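Local coordinates for protein fructosyl amine: oxygen oxidoreductase (Aspergillus fumigatus, PDB 3DJD) that binds FAD and, as its name as a fructosyl amine:oxygen oxidoreductase implies, probably uses oxygen to oxidise fructosyl amines, at residues P119-L124 against K147-R152; M98-Q103 against F258-G263; N79-D84 against K368-I373. All coordinates share one frame; numbering follows the deposited sequence.

Interactions 1 and 2 sit side by side in one mixed sheet, their centres 13 Å apart: strand 96-100 runs between strand 147-151, the inner strand of interaction 1, and strand 256-259 of interaction 2. Backbone bonds from Ala100 to Lys147 and from Tyr149 to Met98 join them. Interaction 3 lies apart, with centres about 24 and 26 Å from the other two, where helix 69-83 meets the loop leading into helix 373-382 beside the FAD. Along the chain the contacts are nested, 1 inside 2 and 2 inside 3, so the outermost closure brings a flavin-binding loop to an early helix while the inner two pair neighbouring strands of the sheet.

Interaction 1: residues P119-L124 against K147-R152; sequences PNLVEL and KGYFAR
An antiparallel beta pair adds strand 121-124 to strand 147-151 at the surface of the large mixed sheet, with Leu121 opposite Ala151, Val122 opposite Phe150, Glu123 opposite Tyr149 and Leu124 opposite Gly148. Val122 and Phe150 exchange two backbone bonds, N of Phe150 to O of Val122 being 2.8 Å, and Leu124 and Gly148 exchange two more. Just past the strand end, Arg152 N reaches Asn120 O at 2.9 Å, and the side chains of the same two residues close the pair: Arg152 NH1 lies 2.7 Å from Asn120 OD1. The oxygen is close to the guanidinium plane, at its edge, whereas NH1 stands 36° out of the amide carbonyl plane. A bend at chi3 (-69°) turns the arginine's end so that the edge of the guanidinium meets Asn120 OD1.

On one face of the sheet Leu121 CD1 packs on Tyr149 CB at 3.8 Å and also reaches Ala151 CB. Beside it, Glu123 and Tyr149 run alongside each other, and the aliphatic CG of the glutamate touches CE1 of the ring at 3.6 Å. The other face carries Phe150, whose CB is touched by Val122 CG2 and, at 3.6 Å, by Leu124 CD1. With CG of Phe150 anti to its backbone N (chi1 179°), the ring leads off toward Leu97, Leu133 and Pro255; Leu124 goes on to Gln129 and Phe130. Backbone bonding thus fixes the pairing, apolar contacts line both faces, and the Asn120–Arg152 end is held twice, through main chain and side chain.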
loop_
_atom_site.group_PDB
_atom_site.type_symbol
_atom_site.label_atom_id
_atom_site.label_comp_id
_atom_site.label_asym_id
_atom_site.label_seq_id
_atom_site.Cartn_x
_atom_site.Cartn_y
_atom_site.Cartn_z
ATOM N N PRO A 119 -6.643 1.843 -28.001
ATOM C CA PRO A 119 -6.166 0.765 -28.888
ATOM C C PRO A 119 -5.521 -0.374 -28.105
ATOM O O PRO A 119 -5.365 -1.478 -28.615
ATOM C CB PRO A 119 -5.107 1.457 -29.766
ATOM C CG PRO A 119 -4.674 2.662 -29.014
ATOM C CD PRO A 119 -5.831 3.070 -28.121
ATOM N N ASN A 120 -5.158 -0.085 -26.862
ATOM C CA ASN A 120 -4.390 -1.025 -26.063
ATOM C C ASN A 120 -5.245 -1.767 -25.048
ATOM O O ASN A 120 -4.707 -2.407 -24.143
ATOM C CB ASN A 120 -3.241 -0.293 -25.374
ATOM C CG ASN A 120 -2.228 0.217 -26.362
ATOM O OD1 ASN A 120 -1.768 -0.542 -27.204
ATOM N ND2 ASN A 120 -1.884 1.498 -26.276
ATOM N N LEU A 121 -6.560 -1.691 -25.207
ATOM C CA LEU A 121 -7.488 -2.393 -24.307
ATOM C C LEU A 121 -8.366 -3.372 -25.092
ATOM O O LEU A 121 -8.999 -2.996 -26.086
ATOM C CB LEU A 121 -8.358 -1.398 -23.540
ATOM C CG LEU A 121 -9.149 -1.911 -22.327
ATOM C CD1 LEU A 121 -8.217 -2.182 -21.150
ATOM C CD2 LEU A 121 -10.218 -0.915 -21.946
ATOM N N VAL A 122 -8.388 -4.622 -24.653
ATOM C CA VAL A 122 -9.214 -5.647 -25.295
ATOM C C VAL A 122 -10.170 -6.305 -24.287
ATOM O O VAL A 122 -9.817 -6.459 -23.114
ATOM C CB VAL A 122 -8.351 -6.733 -26.003
ATOM C CG1 VAL A 122 -7.353 -6.095 -26.971
ATOM C CG2 VAL A 122 -7.606 -7.580 -25.011
ATOM N N GLU A 123 -11.370 -6.671 -24.739
ATOM C CA GLU A 123 -12.309 -7.434 -23.901
ATOM C C GLU A 123 -12.055 -8.930 -24.031
ATOM O O GLU A 123 -11.816 -9.431 -25.145
ATOM C CB GLU A 123 -13.765 -7.128 -24.277
ATOM C CG GLU A 123 -14.162 -5.674 -24.126
ATOM C CD GLU A 123 -15.608 -5.424 -24.543
ATOM O OE1 GLU A 123 -16.522 -6.089 -23.985
ATOM O OE2 GLU A 123 -15.828 -4.567 -25.430
ATOM N N LEU A 124 -12.098 -9.631 -22.897
ATOM C CA LEU A 124 -11.987 -11.090 -22.831
ATOM C C LEU A 124 -13.214 -11.685 -22.156
ATOM O O LEU A 124 -13.620 -11.211 -21.099
ATOM C CB LEU A 124 -10.752 -11.526 -22.031
ATOM C CG LEU A 124 -9.339 -11.445 -22.615
ATOM C CD1 LEU A 124 -8.825 -10.016 -22.629
ATOM C CD2 LEU A 124 -8.404 -12.328 -21.805
ATOM N N LYS A 147 -14.561 -12.728 -16.897
ATOM C CA LYS A 147 -14.688 -11.768 -17.970
ATOM C C LYS A 147 -13.889 -10.523 -17.574
ATOM O O LYS A 147 -13.777 -10.192 -16.384
ATOM C CB LYS A 147 -16.159 -11.428 -18.251
ATOM C CG LYS A 147 -17.134 -12.651 -18.183
ATOM C CD LYS A 147 -17.081 -13.577 -19.426
ATOM C CE LYS A 147 -17.329 -15.083 -19.114
ATOM N NZ LYS A 147 -18.771 -15.462 -18.844
ATOM N N GLY A 148 -13.321 -9.841 -18.563
ATOM C CA GLY A 148 -12.535 -8.661 -18.230
ATOM C C GLY A 148 -11.927 -7.897 -19.384
ATOM O O GLY A 148 -12.369 -8.010 -20.538
ATOM N N TYR A 149 -10.920 -7.095 -19.040
ATOM C CA TYR A 149 -10.262 -6.195 -19.985
ATOM C C TYR A 149 -8.771 -6.362 -19.838
ATOM O O TYR A 149 -8.256 -6.399 -18.733
ATOM C CB TYR A 149 -10.643 -4.742 -19.713
ATOM C CG TYR A 149 -12.134 -4.507 -19.714
ATOM C CD1 TYR A 149 -12.814 -4.240 -20.901
ATOM C CD2 TYR A 149 -12.869 -4.567 -18.524
ATOM C CE1 TYR A 149 -14.201 -4.024 -20.905
ATOM C CE2 TYR A 149 -14.249 -4.363 -18.515
ATOM C CZ TYR A 149 -14.909 -4.095 -19.711
ATOM O OH TYR A 149 -16.279 -3.886 -19.700
ATOM N N PHE A 150 -8.076 -6.482 -20.959
ATOM C CA PHE A 150 -6.630 -6.609 -20.912
ATOM C C PHE A 150 -6.014 -5.353 -21.510
ATOM O O PHE A 150 -6.281 -5.014 -22.653
ATOM C CB PHE A 150 -6.161 -7.861 -21.654
ATOM C CG PHE A 150 -4.672 -8.036 -21.652
ATOM C CD1 PHE A 150 -4.000 -8.364 -20.482
ATOM C CD2 PHE A 150 -3.936 -7.846 -22.815
ATOM C CE1 PHE A 150 -2.608 -8.510 -20.470
ATOM C CE2 PHE A 150 -2.541 -7.983 -22.811
ATOM C CZ PHE A 150 -1.878 -8.325 -21.627
ATOM N N ALA A 151 -5.231 -4.639 -20.706
ATOM C CA ALA A 151 -4.434 -3.516 -21.179
ATOM C C ALA A 151 -3.044 -4.057 -21.547
ATOM O O ALA A 151 -2.286 -4.494 -20.680
ATOM C CB ALA A 151 -4.328 -2.421 -20.085
ATOM N N ARG A 152 -2.709 -4.040 -22.841
ATOM C CA ARG A 152 -1.452 -4.635 -23.311
ATOM C C ARG A 152 -0.195 -3.841 -22.907
ATOM O O ARG A 152 0.897 -4.396 -22.905
ATOM C CB ARG A 152 -1.472 -4.816 -24.840
ATOM C CG ARG A 152 -1.638 -3.504 -25.571
ATOM C CD ARG A 152 -1.758 -3.680 -27.087
ATOM N NE ARG A 152 -0.498 -4.122 -27.682
ATOM C CZ ARG A 152 0.514 -3.327 -28.034
ATOM N NH1 ARG A 152 0.461 -2.000 -27.859
ATOM N NH2 ARG A 152 1.597 -3.876 -28.572
#

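Interaction 2: residues M98-Q103 against F258-G263; sequences MSACSQ and FNIERG
Strands 96-100 and 256-259 run parallel here in the large mixed sheet, Met98 beside Phe258 and Ser99 beside Asn259; past Ala100 the first segment leaves it, while the second turns back toward strand 263-265. Ser99 N and OG both donate to Phe258 O, the hydroxyl at 2.8 Å, and Ile260 N returns a bond to Ser99 O. In the turn beyond the pairing, Asn259 OD1 takes the N-H of Glu261 in an Asx turn, and Arg262 and Gly263 both face Asn259 in a classic beta bulge.

Glu261 reaches across with its chain extended beyond CG (chi2 179°), laying the carboxylate against the residues that lead into helix 103-108. OE1 accepts from Cys101 N and Ser102 N, each at 2.9 Å; the first comes from above the carboxylate plane, the second on the syn side. OE2 meets Ser102 OG, also syn, at 2.8 Å, and that N-cap hydroxyl is bonded to Gly105 N as well. Ala100 CB rests on Ile260 CG2 at 3.6 Å. Arg262 makes its salt bridge through NE to Glu319, while Cys101 SG sits over one face of its guanidinium, 3.3 Å from NH2.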
loop_
_atom_site.group_PDB
_atom_site.type_symbol
_atom_site.label_atom_id
_atom_site.label_comp_id
_atom_site.label_asym_id
_atom_site.label_seq_id
_atom_site.Cartn_x
_atom_site.Cartn_y
_atom_site.Cartn_z
HETATM N N MSE A 98 -7.597 -6.919 -16.016
HETATM C CA MSE A 98 -8.529 -6.522 -14.954
HETATM C C MSE A 98 -9.829 -7.264 -15.213
HETATM O O MSE A 98 -10.479 -7.060 -16.237
HETATM C CB MSE A 98 -8.784 -5.023 -14.952
HETATM C CG MSE A 98 -7.537 -4.162 -14.754
HETATM SE SE MSE A 98 -7.760 -2.403 -15.619
HETATM C CE MSE A 98 -7.269 -2.937 -17.459
ATOM N N SER A 99 -10.178 -8.163 -14.301
ATOM C CA SER A 99 -11.300 -9.055 -14.559
ATOM C C SER A 99 -12.212 -9.269 -13.354
ATOM O O SER A 99 -11.923 -8.831 -12.244
ATOM C CB SER A 99 -10.801 -10.408 -15.084
ATOM O OG SER A 99 -9.985 -11.070 -14.133
ATOM N N ALA A 100 -13.314 -9.968 -13.611
ATOM C CA ALA A 100 -14.315 -10.265 -12.576
ATOM C C ALA A 100 -15.106 -11.500 -12.973
ATOM O O ALA A 100 -14.928 -12.033 -14.075
ATOM C CB ALA A 100 -15.254 -9.093 -12.388
ATOM N N CYS A 101 -15.975 -11.943 -12.065
ATOM C CA CYS A 101 -16.740 -13.193 -12.242
ATOM C C CYS A 101 -18.257 -12.981 -12.253
ATOM O O CYS A 101 -19.007 -13.873 -12.652
ATOM C CB CYS A 101 -16.390 -14.176 -11.136
ATOM S SG CYS A 101 -14.757 -14.867 -11.301
ATOM N N SER A 102 -18.688 -11.812 -11.794
ATOM C CA SER A 102 -20.099 -11.479 -11.644
ATOM C C SER A 102 -20.315 -10.094 -12.232
ATOM O O SER A 102 -19.361 -9.338 -12.402
ATOM C CB SER A 102 -20.490 -11.481 -10.161
ATOM O OG SER A 102 -19.976 -10.334 -9.489
ATOM N N GLN A 103 -21.561 -9.755 -12.540
ATOM C CA GLN A 103 -21.853 -8.440 -13.129
ATOM C C GLN A 103 -21.540 -7.295 -12.157
ATOM O O GLN A 103 -21.032 -6.249 -12.563
ATOM C CB GLN A 103 -23.306 -8.356 -13.627
ATOM C CG GLN A 103 -23.620 -7.090 -14.431
ATOM C CD GLN A 103 -22.786 -6.958 -15.712
ATOM O OE1 GLN A 103 -22.690 -7.892 -16.518
ATOM N NE2 GLN A 103 -22.195 -5.784 -15.911
ATOM N N PHE A 258 -5.217 -10.045 -12.705
ATOM C CA PHE A 258 -6.019 -9.547 -11.582
ATOM C C PHE A 258 -7.512 -9.782 -11.789
ATOM O O PHE A 258 -8.053 -9.448 -12.832
ATOM C CB PHE A 258 -5.716 -8.056 -11.327
ATOM C CG PHE A 258 -6.689 -7.372 -10.373
ATOM C CD1 PHE A 258 -6.573 -7.527 -9.003
ATOM C CD2 PHE A 258 -7.712 -6.572 -10.862
ATOM C CE1 PHE A 258 -7.459 -6.882 -8.126
ATOM C CE2 PHE A 258 -8.609 -5.934 -9.990
ATOM C CZ PHE A 258 -8.481 -6.096 -8.635
ATOM N N ASN A 259 -8.141 -10.415 -10.796
ATOM C CA ASN A 259 -9.586 -10.593 -10.777
ATOM C C ASN A 259 -10.097 -10.003 -9.464
ATOM O O ASN A 259 -9.708 -10.472 -8.376
ATOM C CB ASN A 259 -9.943 -12.070 -10.891
ATOM C CG ASN A 259 -11.447 -12.302 -10.896
ATOM O OD1 ASN A 259 -12.157 -11.807 -10.022
ATOM N ND2 ASN A 259 -11.934 -13.039 -11.888
ATOM N N ILE A 260 -10.945 -8.974 -9.586
ATOM C CA ILE A 260 -11.471 -8.196 -8.453
ATOM C C ILE A 260 -12.198 -9.051 -7.392
ATOM O O ILE A 260 -12.345 -8.618 -6.248
ATOM C CB ILE A 260 -12.386 -7.025 -8.966
ATOM C CG1 ILE A 260 -12.551 -5.912 -7.911
ATOM C CG2 ILE A 260 -13.719 -7.539 -9.482
ATOM C CD1 ILE A 260 -13.462 -4.782 -8.355
ATOM N N GLU A 261 -12.642 -10.250 -7.780
ATOM C CA GLU A 261 -13.376 -11.148 -6.875
ATOM C C GLU A 261 -12.596 -12.397 -6.476
ATOM O O GLU A 261 -13.142 -13.287 -5.817
ATOM C CB GLU A 261 -14.717 -11.546 -7.513
ATOM C CG GLU A 261 -15.569 -10.340 -7.849
ATOM C CD GLU A 261 -16.896 -10.710 -8.510
ATOM O OE1 GLU A 261 -16.970 -10.619 -9.737
ATOM O OE2 GLU A 261 -17.855 -11.085 -7.802
ATOM N N ARG A 262 -11.318 -12.467 -6.868
ATOM C CA ARG A 262 -10.518 -13.640 -6.619
ATOM C C ARG A 262 -9.136 -13.279 -6.066
ATOM O O ARG A 262 -8.693 -13.828 -5.068
ATOM C CB ARG A 262 -10.353 -14.447 -7.918
ATOM C CG ARG A 262 -11.668 -14.943 -8.545
ATOM C CD ARG A 262 -12.199 -16.155 -7.772
ATOM N NE ARG A 262 -13.357 -16.753 -8.439
ATOM C CZ ARG A 262 -14.620 -16.384 -8.242
ATOM N NH1 ARG A 262 -14.917 -15.402 -7.396
ATOM N NH2 ARG A 262 -15.596 -17.001 -8.902
ATOM N N GLY A 263 -8.437 -12.384 -6.752
ATOM C CA GLY A 263 -7.039 -12.130 -6.384
ATOM C C GLY A 263 -6.171 -11.793 -7.573
ATOM O O GLY A 263 -6.663 -11.580 -8.679
#

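Interaction 3: residues N79-D84 against K368-I373; sequences NGWKND and KYLPSI. With FAD (flavin-adenine dinucleotide), chain C.
Trp81 NE1 donates to the carbonyl O of Lys368 at 2.8 Å, the one direct hydrogen bond between the two segments. The acceptor sits at the edge of the indole, 16° out of the ring plane, and the N-H points to it at 152°. Trp81 CG is anti to its carbonyl carbon (chi1 -67°), which carries the indole off helix 69-83 toward the loop.

Pro371 covers one face of that indole. Its CG stands 3.5 Å from the centroid of the five-membered ring, close to the ring normal, a CH-pi contact in which the two side chains meet at about a right angle. The edge bond and the proline over the face together probably hold the indole in its rotation. One residue earlier in the helix, Gly80 brings its CA to 3.8 Å from Pro371 CB, so helix and proline ring come close together.

This loop belongs to the FAD site: the N-H of Lys368 donates to flavin O2 at 2.7 Å. One residue thus uses its amide on the cofactor and its carbonyl on Trp81, which makes the tryptophan a second-shell partner of the flavin. Leu370 CB approaches Trp81 CZ2, and its side chain also touches Thr16, another FAD-binding residue. At the far end a water donates to both Asp84 OD2, at 2.6 Å, and Pro371 O, at 2.8 Å; OD2 also forms a salt bridge with Arg27, and Pro371 O is bonded to His24.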
loop_
_atom_site.group_PDB
_atom_site.type_symbol
_atom_site.label_atom_id
_atom_site.label_comp_id
_atom_site.label_asym_id
_atom_site.label_seq_id
_atom_site.Cartn_x
_atom_site.Cartn_y
_atom_site.Cartn_z
ATOM N N ASN A 79 3.598 9.088 -14.512
ATOM C CA ASN A 79 4.659 9.843 -15.137
ATOM C C ASN A 79 5.978 9.651 -14.405
ATOM O O ASN A 79 7.021 9.627 -15.041
ATOM C CB ASN A 79 4.359 11.341 -15.214
ATOM C CG ASN A 79 5.318 12.067 -16.169
ATOM O OD1 ASN A 79 5.248 11.865 -17.384
ATOM N ND2 ASN A 79 6.226 12.891 -15.625
ATOM N N GLY A 80 5.922 9.534 -13.072
ATOM C CA GLY A 80 7.129 9.284 -12.265
ATOM C C GLY A 80 7.714 7.920 -12.631
ATOM O O GLY A 80 8.911 7.780 -12.852
ATOM N N TRP A 81 6.862 6.904 -12.677
ATOM C CA TRP A 81 7.329 5.554 -13.030
ATOM C C TRP A 81 7.909 5.500 -14.447
ATOM O O TRP A 81 8.849 4.758 -14.701
ATOM C CB TRP A 81 6.223 4.513 -12.873
ATOM C CG TRP A 81 5.788 4.295 -11.437
ATOM C CD1 TRP A 81 4.588 4.646 -10.890
ATOM C CD2 TRP A 81 6.558 3.705 -10.374
ATOM N NE1 TRP A 81 4.542 4.293 -9.558
ATOM C CE2 TRP A 81 5.740 3.723 -9.210
ATOM C CE3 TRP A 81 7.850 3.154 -10.292
ATOM C CZ2 TRP A 81 6.164 3.208 -7.974
ATOM C CZ3 TRP A 81 8.287 2.638 -9.055
ATOM C CH2 TRP A 81 7.436 2.667 -7.911
ATOM N N LYS A 82 7.350 6.287 -15.358
ATOM C CA LYS A 82 7.816 6.231 -16.745
ATOM C C LYS A 82 9.040 7.111 -17.006
ATOM O O LYS A 82 9.862 6.787 -17.866
ATOM C CB LYS A 82 6.660 6.582 -17.713
ATOM C CG LYS A 82 5.550 5.495 -17.791
ATOM C CD LYS A 82 6.001 4.128 -18.441
ATOM C CE LYS A 82 5.523 3.920 -19.911
ATOM N NZ LYS A 82 4.362 2.912 -20.109
ATOM N N ASN A 83 9.136 8.231 -16.291
ATOM C CA ASN A 83 10.057 9.311 -16.658
ATOM C C ASN A 83 11.078 9.763 -15.621
ATOM O O ASN A 83 12.058 10.452 -15.969
ATOM C CB ASN A 83 9.262 10.521 -17.142
ATOM C CG ASN A 83 8.583 10.250 -18.467
ATOM O OD1 ASN A 83 9.170 9.600 -19.338
ATOM N ND2 ASN A 83 7.351 10.722 -18.622
ATOM N N ASP A 84 10.841 9.438 -14.352
ATOM C CA ASP A 84 11.797 9.824 -13.318
ATOM C C ASP A 84 12.889 8.751 -13.231
ATOM O O ASP A 84 12.589 7.569 -12.927
ATOM C CB ASP A 84 11.069 10.058 -11.971
ATOM C CG ASP A 84 12.002 10.511 -10.847
ATOM O OD1 ASP A 84 13.237 10.379 -10.946
ATOM O OD2 ASP A 84 11.466 10.952 -9.815
ATOM N N LYS A 368 1.311 3.025 -5.757
ATOM C CA LYS A 368 1.612 3.550 -7.071
ATOM C C LYS A 368 1.971 5.050 -7.038
ATOM O O LYS A 368 2.569 5.556 -7.977
ATOM C CB LYS A 368 0.466 3.242 -8.031
ATOM C CG LYS A 368 -0.565 4.282 -8.171
ATOM C CD LYS A 368 -1.323 4.064 -9.500
ATOM C CE LYS A 368 -2.618 4.863 -9.544
ATOM N NZ LYS A 368 -3.529 4.412 -10.651
ATOM N N TYR A 369 1.557 5.748 -5.975
ATOM C CA TYR A 369 1.879 7.177 -5.785
ATOM C C TYR A 369 3.247 7.470 -5.146
ATOM O O TYR A 369 3.574 8.639 -4.909
ATOM C CB TYR A 369 0.757 7.830 -4.957
ATOM C CG TYR A 369 -0.595 7.643 -5.624
ATOM C CD1 TYR A 369 -1.094 8.603 -6.505
ATOM C CD2 TYR A 369 -1.338 6.486 -5.410
ATOM C CE1 TYR A 369 -2.331 8.416 -7.148
ATOM C CE2 TYR A 369 -2.565 6.284 -6.031
ATOM C CZ TYR A 369 -3.054 7.245 -6.897
ATOM O OH TYR A 369 -4.272 7.005 -7.499
ATOM N N LEU A 370 4.034 6.425 -4.844
ATOM C CA LEU A 370 5.403 6.629 -4.330
ATOM C C LEU A 370 6.194 7.748 -5.075
ATOM O O LEU A 370 6.812 8.614 -4.435
ATOM C CB LEU A 370 6.203 5.320 -4.305
ATOM C CG LEU A 370 7.672 5.457 -3.851
ATOM C CD1 LEU A 370 7.810 5.996 -2.419
ATOM C CD2 LEU A 370 8.439 4.098 -3.995
ATOM N N PRO A 371 6.214 7.731 -6.428
ATOM C CA PRO A 371 7.040 8.756 -7.100
ATOM C C PRO A 371 6.577 10.201 -6.909
ATOM O O PRO A 371 7.388 11.100 -7.097
ATOM C CB PRO A 371 6.934 8.381 -8.599
ATOM C CG PRO A 371 6.515 6.927 -8.567
ATOM C CD PRO A 371 5.607 6.805 -7.401
ATOM N N SER A 372 5.312 10.410 -6.530
ATOM C CA SER A 372 4.713 11.760 -6.631
ATOM C C SER A 372 3.988 12.273 -5.384
ATOM O O SER A 372 3.841 13.472 -5.234
ATOM C CB SER A 372 3.688 11.741 -7.769
ATOM O OG SER A 372 2.761 10.697 -7.582
ATOM N N ILE A 373 3.476 11.374 -4.532
ATOM C CA ILE A 373 2.599 11.822 -3.439
ATOM C C ILE A 373 3.304 12.797 -2.476
ATOM O O ILE A 373 2.661 13.694 -1.922
ATOM C CB ILE A 373 1.944 10.640 -2.681
ATOM C CG1 ILE A 373 0.629 11.111 -2.036
ATOM C CG2 ILE A 373 2.932 10.048 -1.668
ATOM C CD1 ILE A 373 -0.491 11.309 -3.057
HETATM P PA FAD C . 3.324 2.315 5.033
HETATM O O1A FAD C . 4.150 2.201 3.813
HETATM O O2A FAD C . 2.786 1.090 5.649
HETATM O O5B FAD C . 4.319 3.012 6.081
HETATM C C5B FAD C . 3.937 3.327 7.398
HETATM C C4B FAD C . 5.225 3.416 8.195
HETATM O O4B FAD C . 4.800 3.863 9.511
HETATM C C3B FAD C . 5.860 2.036 8.387
HETATM O O3B FAD C . 7.162 2.046 7.838
HETATM C C2B FAD C . 5.882 1.867 9.923
HETATM O O2B FAD C . 7.104 1.237 10.406
HETATM C C1B FAD C . 5.734 3.339 10.399
HETATM N N9A FAD C . 5.405 3.369 11.848
HETATM C C8A FAD C . 4.573 2.543 12.525
HETATM N N7A FAD C . 4.582 2.892 13.828
HETATM C C5A FAD C . 5.450 3.912 13.970
HETATM C C6A FAD C . 5.890 4.673 15.058
HETATM N N6A FAD C . 5.471 4.377 16.304
HETATM N N1A FAD C . 6.782 5.667 14.835
HETATM C C2A FAD C . 7.234 5.947 13.603
HETATM N N3A FAD C . 6.822 5.254 12.544
HETATM C C4A FAD C . 5.948 4.231 12.711
HETATM N N1 FAD C . -1.095 -0.048 -3.696
HETATM C C2 FAD C . -0.901 0.106 -5.068
HETATM O O2 FAD C . -0.725 1.228 -5.540
HETATM N N3 FAD C . -0.934 -1.028 -5.897
HETATM C C4 FAD C . -1.182 -2.308 -5.372
HETATM O O4 FAD C . -1.193 -3.300 -6.113
HETATM C C4X FAD C . -1.362 -2.454 -3.995
HETATM N N5 FAD C . -1.606 -3.725 -3.457
HETATM C C5X FAD C . -1.563 -3.892 -2.057
HETATM C C6 FAD C . -1.567 -5.172 -1.522
HETATM C C7 FAD C . -1.485 -5.334 -0.142
HETATM C C7M FAD C . -1.495 -6.750 0.450
HETATM C C8 FAD C . -1.429 -4.207 0.678
HETATM C C8M FAD C . -1.336 -4.301 2.205
HETATM C C9 FAD C . -1.393 -2.930 0.155
HETATM C C9A FAD C . -1.473 -2.760 -1.225
HETATM N N10 FAD C . -1.468 -1.472 -1.784
HETATM C C10 FAD C . -1.319 -1.326 -3.161
HETATM C "C1'" FAD C . -1.618 -0.265 -0.957
HETATM C "C2'" FAD C . -0.253 0.348 -0.593
HETATM O "O2'" FAD C . 0.652 -0.692 -0.239
HETATM C "C3'" FAD C . -0.407 1.264 0.628
HETATM O "O3'" FAD C . -1.575 2.071 0.472
HETATM C "C4'" FAD C . 0.808 2.186 0.820
HETATM O "O4'" FAD C . 1.993 1.451 0.757
HETATM C "C5'" FAD C . 0.704 2.776 2.229
HETATM O "O5'" FAD C . 1.730 3.732 2.421
HETATM P P FAD C . 1.855 4.521 3.807
HETATM O O1P FAD C . 0.578 5.168 4.190
HETATM O O2P FAD C . 3.111 5.282 3.709
HETATM O O3P FAD C . 2.072 3.290 4.894
HETATM O O HOH W 1 8.872 11.339 -9.504
#